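Local coordinates for protein putative fructosamine-3-kinase (Thermobifida fusca YX, PDB 3F7W) that probably acts as a small-molecule kinase of the fructosamine kinase family, phosphorylating sugar-amine adducts, though its own substrate is not established, at residues A[131-136]-A[147-152]; A[262-267]-A[276-281]. All blocks are in the same frame, centred on the assembly; numbering follows the deposited sequence.

Interaction 1. Residues A[131-136]-A[147-152]; sequences LPMDNT and EQRILP
R149 and Q148, neighbours on helix 141-159, reach out to the chain that leaves the β-hairpin 126-133, in the helical half of a protein-kinase-like fold, and tie its backbone down. Hydrogen bonds do most of the work. The carbonyl oxygen of D134 is gripped from opposite faces of its plane: R149 NH1 lies 2.7 Å from D134 O, and Q148 NE2 bonds to the same oxygen. That NE2 also gives a straighter bond to T136 O (2.8 Å, 172°), lying in the carbonyl plane on a lone pair. R149 NH2 bonds to N135 OD1 at 2.9 Å, nearly along the C=O axis. The arginine chain folds back at chi2 (-68°), and its NH1 also bonds to Q148 O. Were R149 replaced by alanine, N135 OD1 and one face of D134 O would probably lose their donors and a gap would open over M133.

Face-on packing completes the grip: selenomethionine M133 lays CG over the centre of the guanidinium, 3.4 Å from R149 CZ. The D134 carboxylate stacks on the Q148 amide, their planes 20° apart.

Waters bridge D134 N to Q148 O and D134 OD2 to E147 O. The segment beyond the strand is held by an Asx turn, D134 OD1 accepting from T136 N, and the same oxygen uses its syn lone pair for T136 OG1 at 2.6 Å.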
ATOM      1  N   LEU A 131       0.063  -3.788 -11.684  1.00 26.33           N
ATOM      2  CA  LEU A 131       1.328  -3.426 -12.316  1.00 25.60           C
ATOM      3  C   LEU A 131       2.490  -4.020 -11.550  1.00 25.36           C
ATOM      4  O   LEU A 131       2.491  -3.953 -10.301  1.00 28.04           O
ATOM      5  CB  LEU A 131       1.544  -1.901 -12.375  1.00 28.07           C
ATOM      6  CG  LEU A 131       0.631  -1.096 -13.285  1.00 32.26           C
ATOM      7  CD1 LEU A 131       0.922   0.435 -13.101  1.00 30.93           C
ATOM      8  CD2 LEU A 131       0.805  -1.558 -14.710  1.00 36.07           C
ATOM      9  N   PRO A 132       3.501  -4.533 -12.256  1.00 28.59           N
ATOM     10  CA  PRO A 132       4.738  -4.901 -11.562  1.00 29.68           C
ATOM     11  C   PRO A 132       5.327  -3.720 -10.777  1.00 30.50           C
ATOM     12  O   PRO A 132       5.221  -2.542 -11.203  1.00 26.94           O
ATOM     13  CB  PRO A 132       5.667  -5.312 -12.697  1.00 33.31           C
ATOM     14  CG  PRO A 132       4.733  -5.801 -13.761  1.00 35.44           C
ATOM     15  CD  PRO A 132       3.612  -4.796 -13.706  1.00 33.10           C
HETATM   16  N   MSE A 133       5.907  -4.055  -9.631  1.00 25.96           N
HETATM   17  CA  MSE A 133       6.573  -3.096  -8.764  1.00 26.54           C
HETATM   18  C   MSE A 133       7.915  -3.745  -8.359  1.00 27.50           C
HETATM   19  O   MSE A 133       7.931  -4.797  -7.722  1.00 25.26           O
HETATM   20  CB  MSE A 133       5.734  -2.730  -7.523  1.00 25.70           C
HETATM   21  CG  MSE A 133       6.453  -1.694  -6.615  1.00 26.68           C
HETATM   22 SE   MSE A 133       5.466  -1.259  -5.024  0.75 24.81          SE
HETATM   23  CE  MSE A 133       5.633  -2.984  -4.133  1.00 26.45           C
ATOM     24  N   ASP A 134       9.012  -3.086  -8.727  1.00 26.90           N
ATOM     25  CA  ASP A 134      10.373  -3.651  -8.612  1.00 27.82           C
ATOM     26  C   ASP A 134      10.872  -3.570  -7.184  1.00 29.09           C
ATOM     27  O   ASP A 134      11.115  -2.474  -6.640  1.00 26.19           O
ATOM     28  CB  ASP A 134      11.338  -2.914  -9.552  1.00 27.73           C
ATOM     29  CG  ASP A 134      12.729  -3.554  -9.592  1.00 28.38           C
ATOM     30  OD1 ASP A 134      12.938  -4.611  -8.958  1.00 25.79           O
ATOM     31  OD2 ASP A 134      13.598  -2.995 -10.268  1.00 31.41           O
ATOM     32  N   ASN A 135      10.949  -4.746  -6.566  1.00 29.19           N
ATOM     33  CA  ASN A 135      11.327  -4.890  -5.182  1.00 28.57           C
ATOM     34  C   ASN A 135      12.793  -5.246  -4.990  1.00 29.34           C
ATOM     35  O   ASN A 135      13.208  -5.520  -3.863  1.00 27.35           O
ATOM     36  CB  ASN A 135      10.425  -5.924  -4.491  1.00 28.82           C
ATOM     37  CG  ASN A 135       9.133  -5.314  -3.986  1.00 31.10           C
ATOM     38  OD1 ASN A 135       9.011  -4.091  -3.852  1.00 28.57           O
ATOM     39  ND2 ASN A 135       8.180  -6.158  -3.666  1.00 24.29           N
ATOM     40  N   THR A 136      13.583  -5.202  -6.064  1.00 27.47           N
ATOM     41  CA  THR A 136      15.034  -5.473  -5.981  1.00 26.96           C
ATOM     42  C   THR A 136      15.616  -4.741  -4.788  1.00 28.08           C
ATOM     43  O   THR A 136      15.489  -3.521  -4.691  1.00 28.70           O
ATOM     44  CB  THR A 136      15.789  -5.056  -7.254  1.00 28.99           C
ATOM     45  OG1 THR A 136      15.225  -5.736  -8.365  1.00 26.01           O
ATOM     46  CG2 THR A 136      17.290  -5.419  -7.165  1.00 25.51           C
ATOM     47  N   GLU A 147      14.852   4.790  -9.534  1.00 24.74           N
ATOM     48  CA  GLU A 147      14.993   3.704 -10.505  1.00 25.31           C
ATOM     49  C   GLU A 147      13.871   2.662 -10.418  1.00 26.16           C
ATOM     50  O   GLU A 147      13.494   2.061 -11.436  1.00 25.76           O
ATOM     51  CB  GLU A 147      16.328   3.003 -10.314  1.00 26.80           C
ATOM     52  CG  GLU A 147      17.536   3.920 -10.496  1.00 26.78           C
ATOM     53  CD  GLU A 147      18.828   3.301 -10.015  1.00 28.82           C
ATOM     54  OE1 GLU A 147      18.943   2.075 -10.047  1.00 31.68           O
ATOM     55  OE2 GLU A 147      19.760   4.038  -9.644  1.00 36.47           O
ATOM     56  N   GLN A 148      13.351   2.465  -9.212  1.00 24.47           N
ATOM     57  CA  GLN A 148      12.328   1.434  -8.940  1.00 27.22           C
ATOM     58  C   GLN A 148      10.924   1.945  -8.586  1.00 27.24           C
ATOM     59  O   GLN A 148       9.960   1.167  -8.643  1.00 27.24           O
ATOM     60  CB  GLN A 148      12.845   0.477  -7.848  1.00 26.92           C
ATOM     61  CG  GLN A 148      14.087  -0.260  -8.359  1.00 24.74           C
ATOM     62  CD  GLN A 148      14.786  -1.155  -7.346  1.00 30.41           C
ATOM     63  OE1 GLN A 148      16.002  -1.273  -7.419  1.00 31.29           O
ATOM     64  NE2 GLN A 148      14.030  -1.818  -6.428  1.00 23.32           N
ATOM     65  N   ARG A 149      10.795   3.223  -8.216  1.00 27.32           N
ATOM     66  CA  ARG A 149       9.494   3.785  -7.860  1.00 24.41           C
ATOM     67  C   ARG A 149       8.992   4.905  -8.783  1.00 25.77           C
ATOM     68  O   ARG A 149       7.779   5.159  -8.834  1.00 26.31           O
ATOM     69  CB  ARG A 149       9.473   4.222  -6.387  1.00 23.37           C
ATOM     70  CG  ARG A 149       9.605   3.035  -5.363  1.00 25.46           C
ATOM     71  CD  ARG A 149       8.368   2.151  -5.377  1.00 25.94           C
ATOM     72  NE  ARG A 149       8.467   0.973  -4.539  1.00 26.92           N
ATOM     73  CZ  ARG A 149       9.034  -0.179  -4.906  1.00 27.55           C
ATOM     74  NH1 ARG A 149       9.603  -0.314  -6.099  1.00 27.49           N
ATOM     75  NH2 ARG A 149       9.038  -1.207  -4.069  1.00 28.08           N
ATOM     76  N   ILE A 150       9.904   5.557  -9.512  1.00 26.03           N
ATOM     77  CA  ILE A 150       9.536   6.677 -10.385  1.00 24.69           C
ATOM     78  C   ILE A 150       9.688   6.327 -11.860  1.00 25.99           C
ATOM     79  O   ILE A 150       8.706   6.378 -12.610  1.00 27.08           O
ATOM     80  CB  ILE A 150      10.340   7.969 -10.059  1.00 25.57           C
ATOM     81  CG1 ILE A 150      10.083   8.422  -8.613  1.00 26.38           C
ATOM     82  CG2 ILE A 150       9.961   9.118 -11.060  1.00 26.69           C
ATOM     83  CD1 ILE A 150       8.616   8.730  -8.306  1.00 25.51           C
ATOM     84  N   LEU A 151      10.907   5.997 -12.280  1.00 26.93           N
ATOM     85  CA  LEU A 151      11.199   5.900 -13.717  1.00 25.48           C
ATOM     86  C   LEU A 151      10.310   4.878 -14.452  1.00 25.76           C
ATOM     87  O   LEU A 151       9.804   5.168 -15.541  1.00 24.96           O
ATOM     88  CB  LEU A 151      12.691   5.629 -13.965  1.00 25.25           C
ATOM     89  CG  LEU A 151      13.617   6.841 -13.792  1.00 25.43           C
ATOM     90  CD1 LEU A 151      15.134   6.490 -13.867  1.00 25.19           C
ATOM     91  CD2 LEU A 151      13.286   7.898 -14.840  1.00 27.66           C
ATOM     92  N   PRO A 152      10.129   3.678 -13.884  1.00 26.01           N
ATOM     93  CA  PRO A 152       9.312   2.704 -14.615  1.00 26.49           C
ATOM     94  C   PRO A 152       7.888   3.198 -14.962  1.00 27.10           C
ATOM     95  O   PRO A 152       7.423   2.978 -16.088  1.00 28.01           O
ATOM     96  CB  PRO A 152       9.333   1.461 -13.701  1.00 26.98           C
ATOM     97  CG  PRO A 152      10.541   1.620 -12.872  1.00 29.60           C
ATOM     98  CD  PRO A 152      10.680   3.109 -12.646  1.00 27.51           C
TER
HETATM   99  O   HOH W   1       8.777  -0.575 -10.354  1.00 24.27           O
HETATM  100  O   HOH W   2      12.857  -0.977 -11.878  1.00 33.87           O
HETATM  101  O   HOH W   3      16.944  -2.422 -10.001  1.00 49.04           O

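Interaction 2. Residues A[262-267]-A[276-281]; sequences PLLVHV and TTLVDT
T277 O is gripped twice, by T281 OG1 at 2.7 Å and by T281 N at 2.8 Å, the two donors arriving from opposite faces of the carbonyl plane. The first bond ties the threonine hydroxyl back onto its own helix, so that a polar atom in a buried place is satisfied without help from the facing helix. L263 lies against the result: its CD1 sits 3.4 Å from T281 OG1 and also touches CB and CG2 of that threonine, while both of its methyls, CD1 and CD2, meet T277 CG2. The L263 branch thus spans two residues one helical turn apart, crossing T277 at about a right angle and T281 obliquely.

On the neighbouring flank L278 does the reaching. With CG anti to the backbone N (chi1 175°), it sets both methyls against helix 251-270. CD1 rests 3.9 Å from L263 CB and equally near L264 CG, fitting between these consecutive leucines. L278 CD2 presses on L264 CD2 at 3.3 Å, tighter than usual for two carbons, and lies 4.3 Å from V267 CG2. Here the leucine layer passes into the surrounding core: L163 touches both L264 and L278, and Y153 and L154 of helix 141-159 lie on L264.

The axes of the two segments approach to 9.5 Å and run nearly antiparallel, at 156°. Joined by a short connection, helices 251-270 and 275-286 form a helical hairpin, the last two helices of this kinase-like chain, with an aliphatic seam between them.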
ATOM      1  N   PRO A 262       3.008   7.324  -6.113  1.00 27.94           N
ATOM      2  CA  PRO A 262       1.590   6.969  -6.279  1.00 26.00           C
ATOM      3  C   PRO A 262       0.922   7.719  -7.385  1.00 26.02           C
ATOM      4  O   PRO A 262       0.068   7.147  -8.063  1.00 25.87           O
ATOM      5  CB  PRO A 262       0.956   7.337  -4.924  1.00 26.99           C
ATOM      6  CG  PRO A 262       1.927   8.210  -4.251  1.00 26.48           C
ATOM      7  CD  PRO A 262       3.279   7.774  -4.745  1.00 25.83           C
ATOM      8  N   LEU A 263       1.279   8.993  -7.588  1.00 24.91           N
ATOM      9  CA  LEU A 263       0.635   9.748  -8.658  1.00 25.30           C
ATOM     10  C   LEU A 263       0.947   9.216 -10.069  1.00 26.17           C
ATOM     11  O   LEU A 263       0.057   9.187 -10.951  1.00 24.33           O
ATOM     12  CB  LEU A 263       0.935  11.258  -8.554  1.00 26.29           C
ATOM     13  CG  LEU A 263       0.144  11.934  -7.416  1.00 25.29           C
ATOM     14  CD1 LEU A 263       0.725  13.337  -7.129  1.00 26.21           C
ATOM     15  CD2 LEU A 263      -1.416  11.978  -7.706  1.00 27.76           C
ATOM     16  N   LEU A 264       2.191   8.808 -10.286  1.00 23.48           N
ATOM     17  CA  LEU A 264       2.569   8.163 -11.541  1.00 25.24           C
ATOM     18  C   LEU A 264       1.866   6.815 -11.761  1.00 25.16           C
ATOM     19  O   LEU A 264       1.454   6.498 -12.884  1.00 25.32           O
ATOM     20  CB  LEU A 264       4.083   7.989 -11.620  1.00 23.40           C
ATOM     21  CG  LEU A 264       4.840   9.297 -11.875  1.00 24.05           C
ATOM     22  CD1 LEU A 264       6.319   9.104 -11.506  1.00 28.42           C
ATOM     23  CD2 LEU A 264       4.693   9.775 -13.350  1.00 27.78           C
ATOM     24  N   VAL A 265       1.716   6.045 -10.694  1.00 25.07           N
ATOM     25  CA  VAL A 265       0.939   4.811 -10.776  1.00 26.58           C
ATOM     26  C   VAL A 265      -0.505   5.117 -11.168  1.00 25.36           C
ATOM     27  O   VAL A 265      -1.069   4.428 -12.005  1.00 28.17           O
ATOM     28  CB  VAL A 265       1.017   4.006  -9.458  1.00 27.33           C
ATOM     29  CG1 VAL A 265       0.043   2.793  -9.486  1.00 28.55           C
ATOM     30  CG2 VAL A 265       2.449   3.535  -9.250  1.00 29.18           C
ATOM     31  N   HIS A 266      -1.088   6.169 -10.599  1.00 24.70           N
ATOM     32  CA  HIS A 266      -2.492   6.504 -10.898  1.00 25.60           C
ATOM     33  C   HIS A 266      -2.661   6.915 -12.366  1.00 24.14           C
ATOM     34  O   HIS A 266      -3.624   6.514 -13.039  1.00 26.41           O
ATOM     35  CB  HIS A 266      -3.021   7.564  -9.940  1.00 29.27           C
ATOM     36  CG  HIS A 266      -2.904   7.164  -8.506  1.00 38.87           C
ATOM     37  ND1 HIS A 266      -2.995   5.845  -8.095  1.00 48.67           N
ATOM     38  CD2 HIS A 266      -2.677   7.893  -7.387  1.00 42.66           C
ATOM     39  CE1 HIS A 266      -2.801   5.781  -6.790  1.00 38.36           C
ATOM     40  NE2 HIS A 266      -2.631   7.010  -6.331  1.00 49.49           N
ATOM     41  N   VAL A 267      -1.707   7.692 -12.865  1.00 23.48           N
ATOM     42  CA  VAL A 267      -1.743   8.121 -14.256  1.00 23.27           C
ATOM     43  C   VAL A 267      -1.619   6.876 -15.137  1.00 23.32           C
ATOM     44  O   VAL A 267      -2.350   6.726 -16.119  1.00 27.74           O
ATOM     45  CB  VAL A 267      -0.670   9.172 -14.575  1.00 25.60           C
ATOM     46  CG1 VAL A 267      -0.623   9.448 -16.112  1.00 24.33           C
ATOM     47  CG2 VAL A 267      -1.008  10.474 -13.862  1.00 21.47           C
ATOM     48  N   THR A 276      -2.711  16.564 -14.116  1.00 28.01           N
ATOM     49  CA  THR A 276      -2.421  17.900 -13.598  1.00 29.29           C
ATOM     50  C   THR A 276      -1.919  17.833 -12.137  1.00 27.93           C
ATOM     51  O   THR A 276      -1.011  18.574 -11.754  1.00 28.33           O
ATOM     52  CB  THR A 276      -3.596  18.894 -13.766  1.00 29.45           C
ATOM     53  OG1 THR A 276      -4.719  18.425 -13.025  1.00 38.23           O
ATOM     54  CG2 THR A 276      -3.978  19.013 -15.232  1.00 30.16           C
ATOM     55  N   THR A 277      -2.459  16.916 -11.346  1.00 28.45           N
ATOM     56  CA  THR A 277      -1.988  16.770  -9.952  1.00 29.54           C
ATOM     57  C   THR A 277      -0.516  16.321  -9.942  1.00 27.05           C
ATOM     58  O   THR A 277       0.313  16.824  -9.170  1.00 25.57           O
ATOM     59  CB  THR A 277      -2.823  15.767  -9.159  1.00 32.48           C
ATOM     60  OG1 THR A 277      -4.203  16.147  -9.207  1.00 40.36           O
ATOM     61  CG2 THR A 277      -2.348  15.714  -7.690  1.00 29.21           C
ATOM     62  N   LEU A 278      -0.197  15.367 -10.803  1.00 26.63           N
ATOM     63  CA  LEU A 278       1.199  14.942 -10.949  1.00 25.67           C
ATOM     64  C   LEU A 278       2.095  16.138 -11.274  1.00 24.91           C
ATOM     65  O   LEU A 278       3.128  16.349 -10.628  1.00 23.74           O
ATOM     66  CB  LEU A 278       1.315  13.860 -12.032  1.00 24.58           C
ATOM     67  CG  LEU A 278       2.753  13.441 -12.350  1.00 25.69           C
ATOM     68  CD1 LEU A 278       3.458  12.852 -11.134  1.00 24.23           C
ATOM     69  CD2 LEU A 278       2.777  12.506 -13.534  1.00 30.60           C
ATOM     70  N   VAL A 279       1.702  16.934 -12.274  1.00 25.96           N
ATOM     71  CA  VAL A 279       2.513  18.071 -12.692  1.00 26.73           C
ATOM     72  C   VAL A 279       2.672  19.064 -11.552  1.00 25.47           C
ATOM     73  O   VAL A 279       3.778  19.507 -11.261  1.00 23.18           O
ATOM     74  CB  VAL A 279       1.944  18.780 -13.946  1.00 27.94           C
ATOM     75  CG1 VAL A 279       2.711  20.099 -14.235  1.00 30.96           C
ATOM     76  CG2 VAL A 279       1.991  17.822 -15.142  1.00 25.60           C
ATOM     77  N   ASP A 280       1.562  19.386 -10.899  1.00 25.44           N
ATOM     78  CA  ASP A 280       1.569  20.368  -9.817  1.00 27.47           C
ATOM     79  C   ASP A 280       2.465  19.894  -8.668  1.00 26.02           C
ATOM     80  O   ASP A 280       3.169  20.690  -8.044  1.00 23.59           O
ATOM     81  CB  ASP A 280       0.152  20.584  -9.298  1.00 27.08           C
ATOM     82  CG  ASP A 280      -0.746  21.338 -10.288  1.00 37.81           C
ATOM     83  OD1 ASP A 280      -0.240  21.873 -11.300  1.00 35.62           O
ATOM     84  OD2 ASP A 280      -1.973  21.367 -10.049  1.00 38.82           O
ATOM     85  N   THR A 281       2.405  18.588  -8.387  1.00 26.18           N
ATOM     86  CA  THR A 281       3.168  17.990  -7.270  1.00 26.17           C
ATOM     87  C   THR A 281       4.689  17.966  -7.569  1.00 26.85           C
ATOM     88  O   THR A 281       5.519  18.222  -6.685  1.00 25.85           O
ATOM     89  CB  THR A 281       2.593  16.583  -6.918  1.00 26.46           C
ATOM     90  OG1 THR A 281       1.195  16.707  -6.618  1.00 28.37           O
ATOM     91  CG2 THR A 281       3.300  15.944  -5.718  1.00 24.17           C
TER

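How the interactions relate
Interaction 1 comes first along the chain and closes before interaction 2 opens; their centres are about 16 Å apart. Both belong to the helical part of the molecule, away from the five-stranded antiparallel sheet of the N-terminal part, and helix 141-159 joins them. One side of that helix holds the chain that follows strand 131-133, while another packs on helix 251-270, where I150 CG2 lies 3.7 Å from L264 CD1. A second tie is polar: R149 O accepts a hydrogen bond from H261 ND1, on helix 251-270. Hairpin 126-133, helix 141-159 and the C-terminal helix pair are thus linked in succession, a polar attachment at one end and an aliphatic one at the other.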